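Local coordinates for protein N-acetyltransferase (Staphylococcus aureus subsp. aureus, PDB 4LUA) that probably transfers an acetyl group from acetyl-coenzyme A to an amino group of an acceptor, as enzymes of the GNAT family do, at residues A[101-104]-A[105-108]; A[19-22]-A[23-27]; A[120-123]-A[124-128]; A[41-44]-A[45-49]. All coordinates share one frame; numbering follows the deposited sequence.

How the contacts relate
The four contacts are local pieces of one GNAT domain, three within helices and one at a strand-to-helix turn. Contacts 2 and 4 touch: helices 15-25 and 41-48 follow each other in the chain and join through the salt bridge from Lys19 NZ to Asp41 OD1 (2.9 Å) and through Ile44, which packs on Lys19 and Val22; their centres lie about 14 Å apart. Contact 1 belongs to helix 96-112, and contact 3 to the end of the following strand 117-123; their nearest atoms stay about 7 Å apart. Contacts 3 and 4 lie on opposite sides of the chain's centre, about 25 Å between centres. A glycerol, probably from the crystallisation liquor, hydrogen-bonds to the side chain of Asn126 in contact 3.

Contact 1: A[101-104]-A[105-108]; sequences ELIN and FIIN
Phe105, in helix 96-112, bonds through N to Glu101 O at 2.9 Å, and its ring, with CG anti to the backbone N (chi1 157°), turns an edge to Leu102 O, which lies near the ring plane. Leu102 CD1 comes within 4.4 Å of Phe105 CD2, an apolar contact. Ile106 repeats the i to i+4 bond, to Leu102 O, and lays CG1 against that same oxygen at 3.4 Å. Its CD1 then meets the tip of Ile103, with 4.1 Å between Ile106 CD1 and Ile103 CD1, the two chains crossing at a slant. Ile107 bonds through N to Ile103 O and runs beside Asn104 in the same direction, its CD1 3.9 Å from Asn104 OD1. Asn108 N continues the series to Asn104 O at 3.0 Å; its side chain folds back so that ND2 is 3.1 Å from Asn104 O, while OD1 makes a weak hydrogen bond to Arg111. Leu102 and Ile106 pack the helix on Phe58 of strand 55-62 and Ala70 of strand 65-75, where Phe105 also meets Phe58 edge-to-face; Ile103 turns instead to Phe132 and Tyr133 of helix 127-135, and Ile107 to Phe138.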
ATOM      1  N   GLU A 101     -10.598  -2.099  -5.343  1.00 16.03           N
ATOM      2  CA  GLU A 101     -11.112  -3.310  -4.657  1.00 17.84           C
ATOM      3  C   GLU A 101     -10.179  -3.662  -3.490  1.00 18.02           C
ATOM      4  O   GLU A 101     -10.622  -3.965  -2.354  1.00 17.92           O
ATOM      5  CB  GLU A 101     -11.245  -4.482  -5.619  1.00 20.01           C
ATOM      6  CG  GLU A 101     -12.550  -4.513  -6.372  1.00 39.70           C
ATOM      7  CD  GLU A 101     -12.621  -5.709  -7.328  1.00 57.55           C
ATOM      8  OE1 GLU A 101     -12.025  -6.770  -7.002  1.00 59.54           O
ATOM      9  OE2 GLU A 101     -13.252  -5.574  -8.409  1.00 65.27           O
ATOM     10  N   LEU A 102      -8.862  -3.536  -3.713  1.00 14.86           N
ATOM     11  CA  LEU A 102      -7.889  -3.852  -2.664  1.00 14.62           C
ATOM     12  C   LEU A 102      -7.968  -2.893  -1.452  1.00 14.53           C
ATOM     13  O   LEU A 102      -8.034  -3.327  -0.281  1.00 15.66           O
ATOM     14  CB  LEU A 102      -6.453  -3.860  -3.265  1.00 13.13           C
ATOM     15  CG  LEU A 102      -5.348  -4.142  -2.253  1.00 13.78           C
ATOM     16  CD1 LEU A 102      -5.501  -5.506  -1.499  1.00 16.15           C
ATOM     17  CD2 LEU A 102      -4.046  -4.160  -3.032  1.00 15.41           C
ATOM     18  N   ILE A 103      -7.979  -1.570  -1.688  1.00 12.83           N
ATOM     19  CA  ILE A 103      -7.987  -0.622  -0.576  1.00 13.77           C
ATOM     20  C   ILE A 103      -9.372  -0.662   0.106  1.00 14.10           C
ATOM     21  O   ILE A 103      -9.456  -0.538   1.334  1.00 16.00           O
ATOM     22  CB  ILE A 103      -7.585   0.776  -1.076  1.00 14.03           C
ATOM     23  CG1 ILE A 103      -6.201   0.744  -1.735  1.00 14.28           C
ATOM     24  CG2 ILE A 103      -7.648   1.747   0.087  1.00 17.61           C
ATOM     25  CD1 ILE A 103      -5.048   0.144  -0.803  1.00 18.05           C
ATOM     26  N   ASN A 104     -10.473  -0.861  -0.644  1.00 14.01           N
ATOM     27  CA  ASN A 104     -11.782  -1.020   0.041  1.00 15.64           C
ATOM     28  C   ASN A 104     -11.781  -2.256   0.962  1.00 17.98           C
ATOM     29  O   ASN A 104     -12.349  -2.242   2.084  1.00 18.34           O
ATOM     30  CB  ASN A 104     -12.952  -1.111  -0.940  1.00 16.27           C
ATOM     31  CG  ASN A 104     -13.536   0.246  -1.257  1.00 21.85           C
ATOM     32  OD1 ASN A 104     -13.709   1.075  -0.364  1.00 22.87           O
ATOM     33  ND2 ASN A 104     -13.886   0.471  -2.535  1.00 23.79           N
ATOM     34  N   PHE A 105     -11.135  -3.336   0.475  1.00 14.89           N
ATOM     35  CA  PHE A 105     -10.973  -4.478   1.354  1.00 15.62           C
ATOM     36  C   PHE A 105     -10.179  -4.128   2.603  1.00 13.47           C
ATOM     37  O   PHE A 105     -10.595  -4.541   3.705  1.00 16.98           O
ATOM     38  CB  PHE A 105     -10.344  -5.681   0.585  1.00 17.38           C
ATOM     39  CG  PHE A 105      -9.665  -6.653   1.498  1.00 13.57           C
ATOM     40  CD1 PHE A 105     -10.355  -7.675   2.096  1.00 14.93           C
ATOM     41  CD2 PHE A 105      -8.325  -6.446   1.806  1.00 17.85           C
ATOM     42  CE1 PHE A 105      -9.723  -8.566   2.995  1.00 17.82           C
ATOM     43  CE2 PHE A 105      -7.715  -7.214   2.728  1.00 15.53           C
ATOM     44  CZ  PHE A 105      -8.413  -8.292   3.351  1.00 15.68           C
ATOM     45  N   ILE A 106      -9.061  -3.405   2.449  1.00 13.75           N
ATOM     46  CA  ILE A 106      -8.268  -3.020   3.622  1.00 14.87           C
ATOM     47  C   ILE A 106      -9.090  -2.185   4.627  1.00 14.74           C
ATOM     48  O   ILE A 106      -9.004  -2.429   5.853  1.00 17.03           O
ATOM     49  CB  ILE A 106      -6.942  -2.345   3.208  1.00 13.28           C
ATOM     50  CG1 ILE A 106      -6.086  -3.398   2.546  1.00 15.51           C
ATOM     51  CG2 ILE A 106      -6.276  -1.716   4.446  1.00 18.02           C
ATOM     52  CD1 ILE A 106      -4.739  -2.863   2.015  1.00 16.51           C
ATOM     53  N   ILE A 107      -9.900  -1.239   4.135  1.00 14.34           N
ATOM     54  CA  ILE A 107     -10.774  -0.475   5.027  1.00 15.52           C
ATOM     55  C   ILE A 107     -11.675  -1.416   5.809  1.00 18.41           C
ATOM     56  O   ILE A 107     -11.812  -1.304   7.071  1.00 18.55           O
ATOM     57  CB  ILE A 107     -11.652   0.515   4.245  1.00 18.67           C
ATOM     58  CG1 ILE A 107     -10.791   1.639   3.663  1.00 19.88           C
ATOM     59  CG2 ILE A 107     -12.705   1.134   5.155  1.00 18.40           C
ATOM     60  CD1 ILE A 107     -11.477   2.429   2.467  1.00 19.24           C
ATOM     61  N   ASN A 108     -12.316  -2.389   5.114  1.00 18.62           N
ATOM     62  CA  ASN A 108     -13.161  -3.309   5.912  1.00 17.53           C
ATOM     63  C   ASN A 108     -12.403  -4.233   6.865  1.00 18.18           C
ATOM     64  O   ASN A 108     -12.866  -4.531   7.944  1.00 20.43           O
ATOM     65  CB  ASN A 108     -14.052  -4.175   4.972  1.00 23.62           C
ATOM     66  CG  ASN A 108     -15.150  -3.372   4.343  1.00 35.85           C
ATOM     67  OD1 ASN A 108     -15.971  -2.791   5.054  1.00 39.40           O
ATOM     68  ND2 ASN A 108     -15.167  -3.297   3.005  1.00 36.81           N
TER

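Contact 2: A[19-22]-A[23-27]; sequences KRLV and STVNE
Lys19 O is gripped twice by Ser23, whose OG and N donate at 2.8 Å and 3.0 Å to Lys19 O from opposite faces of its carbonyl plane. The hydroxyl gets there because it sits between the backbone N and the carbonyl carbon (chi1 59°), which folds it back along the helix toward the preceding turn. Thr24 repeats the double grip from a different rotamer, OG1 anti to the carbonyl carbon (chi1 -64°): OG1 donates to Arg20 O at 2.8 Å, while its N reaches Arg20 O from the other face at 3.1 Å and also makes a weak bond to Leu21 O. Two successive carbonyls near the C-terminal end of the helix thus each take a side-chain donor besides the usual backbone N-H. The next bond, Val25 N to Leu21 O, is nearly straight at the hydrogen (173°). The side chains of the same two residues lie side by side, pointing the same way, with Leu21 CD1 3.6 Å from Val25 CG2. Asn26 N still reaches Val22 O at 3.0 Å, but Asn26 itself has positive phi and ends the helical path. The extended Lys19 chain ends in a salt bridge with Asp41 of helix 41-48. Leu21 and Val22 cover Thr69 of strand 65-75, Leu21 also reaching Leu66, while Val22 and Val25 share Phe90 of strand 83-91.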
ATOM      1  N   LYS A  19       8.151 -11.323  -4.737  1.00 29.09           N
ATOM      2  CA  LYS A  19       9.336 -10.607  -5.146  1.00 33.04           C
ATOM      3  C   LYS A  19       9.252 -10.413  -6.657  1.00 30.60           C
ATOM      4  O   LYS A  19       9.651  -9.341  -7.174  1.00 31.15           O
ATOM      5  CB  LYS A  19      10.594 -11.415  -4.755  1.00 32.67           C
ATOM      6  CG  LYS A  19      11.898 -10.749  -5.154  1.00 34.49           C
ATOM      7  CD  LYS A  19      13.105 -11.544  -4.609  1.00 36.89           C
ATOM      8  CE  LYS A  19      14.322 -11.148  -5.375  1.00 39.08           C
ATOM      9  NZ  LYS A  19      15.530 -11.905  -4.937  1.00 41.73           N
ATOM     10  N   ARG A  20       8.607 -11.366  -7.350  1.00 30.49           N
ATOM     11  CA  ARG A  20       8.503 -11.216  -8.794  1.00 30.86           C
ATOM     12  C   ARG A  20       7.578 -10.043  -9.102  1.00 29.04           C
ATOM     13  O   ARG A  20       7.848  -9.257 -10.033  1.00 29.89           O
ATOM     14  CB  ARG A  20       7.951 -12.490  -9.411  1.00 31.29           C
ATOM     15  CG  ARG A  20       7.736 -12.470 -10.919  1.00 43.29           C
ATOM     16  CD  ARG A  20       7.158 -13.826 -11.356  1.00 53.53           C
ATOM     17  NE  ARG A  20       7.872 -14.948 -10.718  1.00 64.07           N
ATOM     18  CZ  ARG A  20       7.307 -15.877  -9.935  1.00 69.81           C
ATOM     19  NH1 ARG A  20       5.993 -15.848  -9.690  1.00 67.13           N
ATOM     20  NH2 ARG A  20       8.056 -16.845  -9.392  1.00 68.44           N
ATOM     21  N   LEU A  21       6.507  -9.912  -8.324  1.00 27.25           N
ATOM     22  CA  LEU A  21       5.574  -8.825  -8.664  1.00 25.72           C
ATOM     23  C   LEU A  21       6.221  -7.465  -8.432  1.00 25.83           C
ATOM     24  O   LEU A  21       6.163  -6.525  -9.291  1.00 26.52           O
ATOM     25  CB  LEU A  21       4.330  -8.901  -7.772  1.00 24.06           C
ATOM     26  CG  LEU A  21       3.381  -7.694  -7.845  1.00 22.61           C
ATOM     27  CD1 LEU A  21       2.600  -7.761  -9.168  1.00 22.39           C
ATOM     28  CD2 LEU A  21       2.440  -7.733  -6.605  1.00 22.16           C
ATOM     29  N   VAL A  22       6.787  -7.299  -7.235  1.00 26.06           N
ATOM     30  CA  VAL A  22       7.268  -5.963  -6.889  1.00 26.20           C
ATOM     31  C   VAL A  22       8.460  -5.542  -7.735  1.00 28.01           C
ATOM     32  O   VAL A  22       8.582  -4.339  -8.060  1.00 32.29           O
ATOM     33  CB  VAL A  22       7.525  -5.729  -5.376  1.00 26.16           C
ATOM     34  CG1 VAL A  22       6.211  -6.048  -4.531  1.00 25.10           C
ATOM     35  CG2 VAL A  22       8.719  -6.553  -4.900  1.00 27.89           C
ATOM     36  N   SER A  23       9.309  -6.487  -8.125  1.00 29.91           N
ATOM     37  CA  SER A  23      10.409  -6.120  -8.998  1.00 39.67           C
ATOM     38  C   SER A  23       9.902  -5.840 -10.413  1.00 41.24           C
ATOM     39  O   SER A  23      10.490  -5.022 -11.114  1.00 47.25           O
ATOM     40  CB  SER A  23      11.517  -7.172  -8.988  1.00 43.63           C
ATOM     41  OG  SER A  23      11.025  -8.432  -9.392  1.00 47.23           O
ATOM     42  N   THR A  24       8.791  -6.463 -10.823  1.00 34.86           N
ATOM     43  CA  THR A  24       8.325  -6.266 -12.201  1.00 30.16           C
ATOM     44  C   THR A  24       7.511  -4.965 -12.331  1.00 33.19           C
ATOM     45  O   THR A  24       7.676  -4.156 -13.248  1.00 33.63           O
ATOM     46  CB  THR A  24       7.503  -7.463 -12.683  1.00 36.15           C
ATOM     47  OG1 THR A  24       8.356  -8.621 -12.724  1.00 39.49           O
ATOM     48  CG2 THR A  24       6.984  -7.196 -14.079  1.00 40.04           C
ATOM     49  N   VAL A  25       6.651  -4.745 -11.356  1.00 26.96           N
ATOM     50  CA  VAL A  25       5.873  -3.509 -11.314  1.00 25.76           C
ATOM     51  C   VAL A  25       6.778  -2.254 -11.078  1.00 26.70           C
ATOM     52  O   VAL A  25       6.641  -1.215 -11.765  1.00 29.51           O
ATOM     53  CB  VAL A  25       4.802  -3.671 -10.272  1.00 25.77           C
ATOM     54  CG1 VAL A  25       4.062  -2.338 -10.043  1.00 26.69           C
ATOM     55  CG2 VAL A  25       3.874  -4.748 -10.780  1.00 29.84           C
ATOM     56  N   ASN A  26       7.669  -2.365 -10.104  1.00 27.70           N
ATOM     57  CA  ASN A  26       8.718  -1.404  -9.799  1.00 29.50           C
ATOM     58  C   ASN A  26       8.159  -0.123  -9.134  1.00 28.92           C
ATOM     59  O   ASN A  26       8.633   0.299  -8.070  1.00 27.83           O
ATOM     60  CB  ASN A  26       9.507  -1.047 -11.061  1.00 29.37           C
ATOM     61  CG  ASN A  26      10.765  -0.285 -10.749  1.00 46.52           C
ATOM     62  OD1 ASN A  26      11.785  -0.889 -10.410  1.00 53.76           O
ATOM     63  ND2 ASN A  26      10.699   1.058 -10.841  1.00 52.94           N
ATOM     64  N   GLU A  27       7.149   0.467  -9.756  1.00 24.79           N
ATOM     65  CA  GLU A  27       6.560   1.718  -9.276  1.00 23.01           C
ATOM     66  C   GLU A  27       5.517   1.430  -8.179  1.00 21.65           C
ATOM     67  O   GLU A  27       4.519   0.696  -8.381  1.00 22.13           O
ATOM     68  CB  GLU A  27       5.866   2.427 -10.443  1.00 22.03           C
ATOM     69  CG  GLU A  27       5.199   3.735 -10.096  1.00 22.85           C
ATOM     70  CD  GLU A  27       4.486   4.403 -11.285  1.00 25.50           C
ATOM     71  OE1 GLU A  27       4.798   4.059 -12.452  1.00 35.48           O
ATOM     72  OE2 GLU A  27       3.628   5.265 -11.005  1.00 27.07           O
TER

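Contact 3: A[120-123]-A[124-128]; sequences TSIV and SNNIG
Val123 to Asn126 form a type I beta turn that carries the chain from the end of strand 117-123 into helix 127-135, with Asn126 N bonded to Val123 O at 2.9 Å and Asn126 in the N-cap position. The donor stands above the carbonyl plane of Val123, 42° out of it, and the N-H points well at the oxygen (160°). Asn126 is also the centre of an inverse gamma turn, immediately before the helix. Ile122 CG2 rests 3.6 Å from Asn126 O and 3.9 Å from Asn126 CB; the two side chains cross at about a right angle. Asn126 CB in turn lies 3.4 Å from Val123 O. With CG anti to the backbone N (chi1 -169°), the Asn126 amide turns forward: OD1 caps Ala129 N in the first turn of the helix and also bonds to a glycerol, probably from the crystallisation liquor, while ND2 donates to Gln31 O. The amide is therefore held at both ends, which should fix its rotation. Strand 153-163 flanks the end of strand 117-123, with Phe155 against Val123 and Leu160 against Ile122, and Ile122 also touches Ala129 and Tyr133 of the helix. Val123 and Asn125 run alongside each other, pointing the same way, and Val123 CG1 sits 3.4 Å from Asn125 OD1.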
ATOM      1  N   THR A 120      -2.324   6.863   5.037  1.00 13.95           N
ATOM      2  CA  THR A 120      -1.533   6.568   3.852  1.00 12.18           C
ATOM      3  C   THR A 120      -0.742   7.835   3.516  1.00 13.07           C
ATOM      4  O   THR A 120      -1.163   8.974   3.801  1.00 13.16           O
ATOM      5  CB  THR A 120      -2.483   6.151   2.643  1.00 14.85           C
ATOM      6  OG1 THR A 120      -1.696   5.525   1.618  1.00 23.21           O
ATOM      7  CG2 THR A 120      -3.277   7.352   2.052  1.00 16.83           C
ATOM      8  N   SER A 121       0.445   7.665   2.911  1.00 13.68           N
ATOM      9  CA  SER A 121       1.296   8.784   2.512  1.00 13.75           C
ATOM     10  C   SER A 121       1.446   8.762   0.991  1.00 14.71           C
ATOM     11  O   SER A 121       1.499   7.679   0.382  1.00 14.22           O
ATOM     12  CB  SER A 121       2.712   8.728   3.183  1.00 15.26           C
ATOM     13  OG  SER A 121       3.262   7.426   2.869  1.00 18.80           O
ATOM     14  N   ILE A 122       1.448   9.963   0.394  1.00 12.72           N
ATOM     15  CA  ILE A 122       1.449  10.032  -1.107  1.00 11.09           C
ATOM     16  C   ILE A 122       2.452  11.102  -1.483  1.00 13.36           C
ATOM     17  O   ILE A 122       2.419  12.256  -0.982  1.00 14.38           O
ATOM     18  CB  ILE A 122       0.036  10.426  -1.628  1.00 12.01           C
ATOM     19  CG1 ILE A 122      -1.015   9.433  -1.104  1.00 14.40           C
ATOM     20  CG2 ILE A 122       0.020  10.436  -3.191  1.00 14.94           C
ATOM     21  CD1 ILE A 122      -2.461   9.807  -1.555  1.00 15.80           C
ATOM     22  N   VAL A 123       3.364  10.793  -2.420  1.00 13.48           N
ATOM     23  CA  VAL A 123       4.281  11.832  -2.840  1.00 14.85           C
ATOM     24  C   VAL A 123       3.529  13.039  -3.388  1.00 14.63           C
ATOM     25  O   VAL A 123       2.471  12.910  -4.049  1.00 16.15           O
ATOM     26  CB  VAL A 123       5.240  11.268  -3.900  1.00 18.61           C
ATOM     27  CG1 VAL A 123       5.988  12.380  -4.626  1.00 25.21           C
ATOM     28  CG2 VAL A 123       6.224  10.269  -3.202  1.00 17.90           C
ATOM     29  N   SER A 124       4.045  14.212  -3.094  1.00 15.53           N
ATOM     30  CA  SER A 124       3.196  15.396  -3.217  1.00 16.47           C
ATOM     31  C   SER A 124       2.635  15.781  -4.563  1.00 15.60           C
ATOM     32  O   SER A 124       1.599  16.450  -4.595  1.00 23.30           O
ATOM     33  CB  SER A 124       3.846  16.581  -2.536  1.00 23.05           C
ATOM     34  OG  SER A 124       4.969  16.966  -3.278  1.00 25.69           O
ATOM     35  N   ASN A 125       3.279  15.387  -5.664  1.00 17.68           N
ATOM     36  CA  ASN A 125       2.682  15.762  -6.952  1.00 16.99           C
ATOM     37  C   ASN A 125       1.949  14.576  -7.575  1.00 16.80           C
ATOM     38  O   ASN A 125       1.453  14.708  -8.708  1.00 17.09           O
ATOM     39  CB  ASN A 125       3.774  16.268  -7.879  1.00 18.76           C
ATOM     40  CG  ASN A 125       4.856  15.211  -8.113  1.00 24.22           C
ATOM     41  OD1 ASN A 125       5.041  14.270  -7.306  1.00 28.69           O
ATOM     42  ND2 ASN A 125       5.601  15.376  -9.222  1.00 30.17           N
ATOM     43  N   ASN A 126       1.787  13.478  -6.835  1.00 14.32           N
ATOM     44  CA  ASN A 126       1.030  12.325  -7.349  1.00 12.66           C
ATOM     45  C   ASN A 126      -0.479  12.547  -7.130  1.00 15.39           C
ATOM     46  O   ASN A 126      -1.115  11.930  -6.253  1.00 14.27           O
ATOM     47  CB  ASN A 126       1.517  11.006  -6.734  1.00 12.35           C
ATOM     48  CG  ASN A 126       0.965   9.804  -7.423  1.00 13.02           C
ATOM     49  OD1 ASN A 126      -0.082   9.868  -8.141  1.00 13.83           O
ATOM     50  ND2 ASN A 126       1.609   8.654  -7.182  1.00 13.68           N
ATOM     51  N   ILE A 127      -1.065  13.404  -7.979  1.00 14.49           N
ATOM     52  CA  ILE A 127      -2.496  13.736  -7.821  1.00 13.85           C
ATOM     53  C   ILE A 127      -3.364  12.565  -8.216  1.00 14.67           C
ATOM     54  O   ILE A 127      -4.490  12.413  -7.686  1.00 13.65           O
ATOM     55  CB  ILE A 127      -2.828  15.014  -8.602  1.00 15.34           C
ATOM     56  CG1 ILE A 127      -4.282  15.514  -8.396  1.00 17.73           C
ATOM     57  CG2 ILE A 127      -2.653  14.761 -10.132  1.00 15.97           C
ATOM     58  CD1 ILE A 127      -4.489  15.964  -6.973  1.00 18.52           C
ATOM     59  N   GLY A 128      -2.895  11.677  -9.115  1.00 13.18           N
ATOM     60  CA  GLY A 128      -3.678  10.497  -9.416  1.00 13.16           C
ATOM     61  C   GLY A 128      -3.968   9.675  -8.161  1.00 12.75           C
ATOM     62  O   GLY A 128      -5.105   9.194  -7.920  1.00 13.01           O
TER

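Contact 4: A[41-44]-A[45-49]; sequences DTLI and HDILN
Leu48 and Ile44, one helical turn apart, pack side by side and point the same way. Followed outward, Leu48 CB lies 3.5 Å from Ile44 O and CG 3.4 Å from the same oxygen, the chain bending back because CG stands anti to the carbonyl carbon (chi1 -66°). CD1 then lands on the branch methyl of its partner, with 3.7 Å between Leu48 CD1 and Ile44 CG2. Leu48 N bonds to Ile44 O at 3.0 Å, so the same oxygen meets both the N-H and the CB and CG of Leu48. The preceding pair is looser: Leu43 CD1 and Ile47 CG2 stand 4.2 Å apart, and Ile47 CG1, between the backbone N and the carbonyl carbon, lies near both Ile44 O and Leu43 O. On the outer face Thr42 and Asp46 run together, the methyl CG2 of Thr42 3.5 Å from Asp46 OD2. Asn49 CB stands 4.1 Å above the plane of the His45 ring, offset toward its rim. Helix 41-48 lies against helix 15-25, where Ile44 sits among Phe15 and Tyr18. Ile47 and Leu48 reach Val57 of strand 55-62, and Leu43 and Ile47 meet Tyr88 of strand 83-91.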
ATOM      1  N   ASP A  41      15.458  -8.312  -0.267  1.00 42.51           N
ATOM      2  CA  ASP A  41      15.073  -9.645   0.200  1.00 42.86           C
ATOM      3  C   ASP A  41      14.775  -9.637   1.698  1.00 42.55           C
ATOM      4  O   ASP A  41      13.837 -10.299   2.174  1.00 41.35           O
ATOM      5  CB  ASP A  41      16.197 -10.679  -0.023  1.00 46.23           C
ATOM      6  CG  ASP A  41      16.337 -11.130  -1.469  1.00 46.83           C
ATOM      7  OD1 ASP A  41      15.568 -10.697  -2.353  1.00 44.67           O
ATOM      8  OD2 ASP A  41      17.248 -11.950  -1.723  1.00 50.57           O
ATOM      9  N   THR A  42      15.595  -8.911   2.456  1.00 47.33           N
ATOM     10  CA  THR A  42      15.401  -8.868   3.902  1.00 48.57           C
ATOM     11  C   THR A  42      14.061  -8.217   4.234  1.00 44.81           C
ATOM     12  O   THR A  42      13.299  -8.729   5.062  1.00 42.99           O
ATOM     13  CB  THR A  42      16.528  -8.121   4.597  1.00 51.92           C
ATOM     14  OG1 THR A  42      17.745  -8.840   4.381  1.00 49.39           O
ATOM     15  CG2 THR A  42      16.269  -8.046   6.092  1.00 55.30           C
ATOM     16  N   LEU A  43      13.775  -7.104   3.572  1.00 45.23           N
ATOM     17  CA  LEU A  43      12.505  -6.400   3.758  1.00 39.62           C
ATOM     18  C   LEU A  43      11.299  -7.286   3.439  1.00 40.30           C
ATOM     19  O   LEU A  43      10.333  -7.359   4.236  1.00 35.61           O
ATOM     20  CB  LEU A  43      12.473  -5.139   2.893  1.00 37.51           C
ATOM     21  CG  LEU A  43      11.229  -4.257   3.089  1.00 41.19           C
ATOM     22  CD1 LEU A  43      10.935  -3.867   4.555  1.00 43.11           C
ATOM     23  CD2 LEU A  43      11.302  -3.025   2.204  1.00 35.73           C
ATOM     24  N   ILE A  44      11.340  -7.928   2.270  1.00 34.40           N
ATOM     25  CA  ILE A  44      10.266  -8.809   1.846  1.00 33.25           C
ATOM     26  C   ILE A  44      10.053  -9.886   2.919  1.00 34.67           C
ATOM     27  O   ILE A  44       8.930 -10.106   3.392  1.00 33.56           O
ATOM     28  CB  ILE A  44      10.544  -9.410   0.431  1.00 34.87           C
ATOM     29  CG1 ILE A  44      10.611  -8.296  -0.640  1.00 32.61           C
ATOM     30  CG2 ILE A  44       9.494 -10.494   0.042  1.00 33.17           C
ATOM     31  CD1 ILE A  44      10.749  -8.840  -2.090  1.00 33.14           C
ATOM     32  N   HIS A  45      11.151 -10.549   3.336  1.00 37.54           N
ATOM     33  CA  HIS A  45      10.995 -11.536   4.393  1.00 39.37           C
ATOM     34  C   HIS A  45      10.349 -10.977   5.665  1.00 38.87           C
ATOM     35  O   HIS A  45       9.447 -11.602   6.252  1.00 38.60           O
ATOM     36  CB  HIS A  45      12.347 -12.192   4.767  1.00 42.77           C
ATOM     37  CG  HIS A  45      12.234 -13.219   5.856  1.00 46.85           C
ATOM     38  ND1 HIS A  45      12.680 -12.995   7.147  1.00 51.45           N
ATOM     39  CD2 HIS A  45      11.717 -14.474   5.851  1.00 46.03           C
ATOM     40  CE1 HIS A  45      12.438 -14.067   7.884  1.00 54.83           C
ATOM     41  NE2 HIS A  45      11.857 -14.981   7.122  1.00 53.28           N
ATOM     42  N   ASP A  46      10.812  -9.801   6.080  1.00 38.29           N
ATOM     43  CA  ASP A  46      10.350  -9.183   7.305  1.00 38.00           C
ATOM     44  C   ASP A  46       8.847  -8.869   7.246  1.00 35.32           C
ATOM     45  O   ASP A  46       8.134  -9.077   8.230  1.00 40.53           O
ATOM     46  CB  ASP A  46      11.135  -7.898   7.594  1.00 38.17           C
ATOM     47  CG  ASP A  46      12.601  -8.171   8.006  1.00 49.27           C
ATOM     48  OD1 ASP A  46      12.946  -9.332   8.361  1.00 50.82           O
ATOM     49  OD2 ASP A  46      13.403  -7.204   7.990  1.00 50.78           O
ATOM     50  N   ILE A  47       8.355  -8.404   6.101  1.00 33.02           N
ATOM     51  CA  ILE A  47       6.912  -8.096   6.063  1.00 30.62           C
ATOM     52  C   ILE A  47       6.062  -9.360   5.940  1.00 30.74           C
ATOM     53  O   ILE A  47       4.933  -9.420   6.483  1.00 29.87           O
ATOM     54  CB  ILE A  47       6.525  -7.029   5.009  1.00 34.24           C
ATOM     55  CG1 ILE A  47       6.762  -7.526   3.582  1.00 30.76           C
ATOM     56  CG2 ILE A  47       7.246  -5.698   5.299  1.00 37.72           C
ATOM     57  CD1 ILE A  47       5.967  -6.714   2.590  1.00 30.38           C
ATOM     58  N   LEU A  48       6.591 -10.373   5.250  1.00 32.05           N
ATOM     59  CA  LEU A  48       5.794 -11.597   5.110  1.00 32.48           C
ATOM     60  C   LEU A  48       5.798 -12.504   6.389  1.00 34.89           C
ATOM     61  O   LEU A  48       4.886 -13.313   6.574  1.00 35.11           O
ATOM     62  CB  LEU A  48       6.293 -12.401   3.895  1.00 33.29           C
ATOM     63  CG  LEU A  48       6.083 -11.727   2.523  1.00 31.04           C
ATOM     64  CD1 LEU A  48       6.754 -12.571   1.437  1.00 32.46           C
ATOM     65  CD2 LEU A  48       4.599 -11.588   2.269  1.00 28.74           C
ATOM     66  N   ASN A  49       6.796 -12.340   7.251  1.00 36.79           N
ATOM     67  CA  ASN A  49       6.988 -13.146   8.477  1.00 39.44           C
ATOM     68  C   ASN A  49       6.224 -12.629   9.702  1.00 39.00           C
ATOM     69  O   ASN A  49       5.609 -11.516   9.643  1.00 37.60           O
ATOM     70  CB  ASN A  49       8.495 -13.161   8.794  1.00 43.96           C
ATOM     71  CG  ASN A  49       8.934 -14.367   9.626  1.00 53.19           C
ATOM     72  OD1 ASN A  49       8.453 -15.492   9.443  1.00 56.74           O
ATOM     73  ND2 ASN A  49       9.864 -14.127  10.545  1.00 56.45           N
TER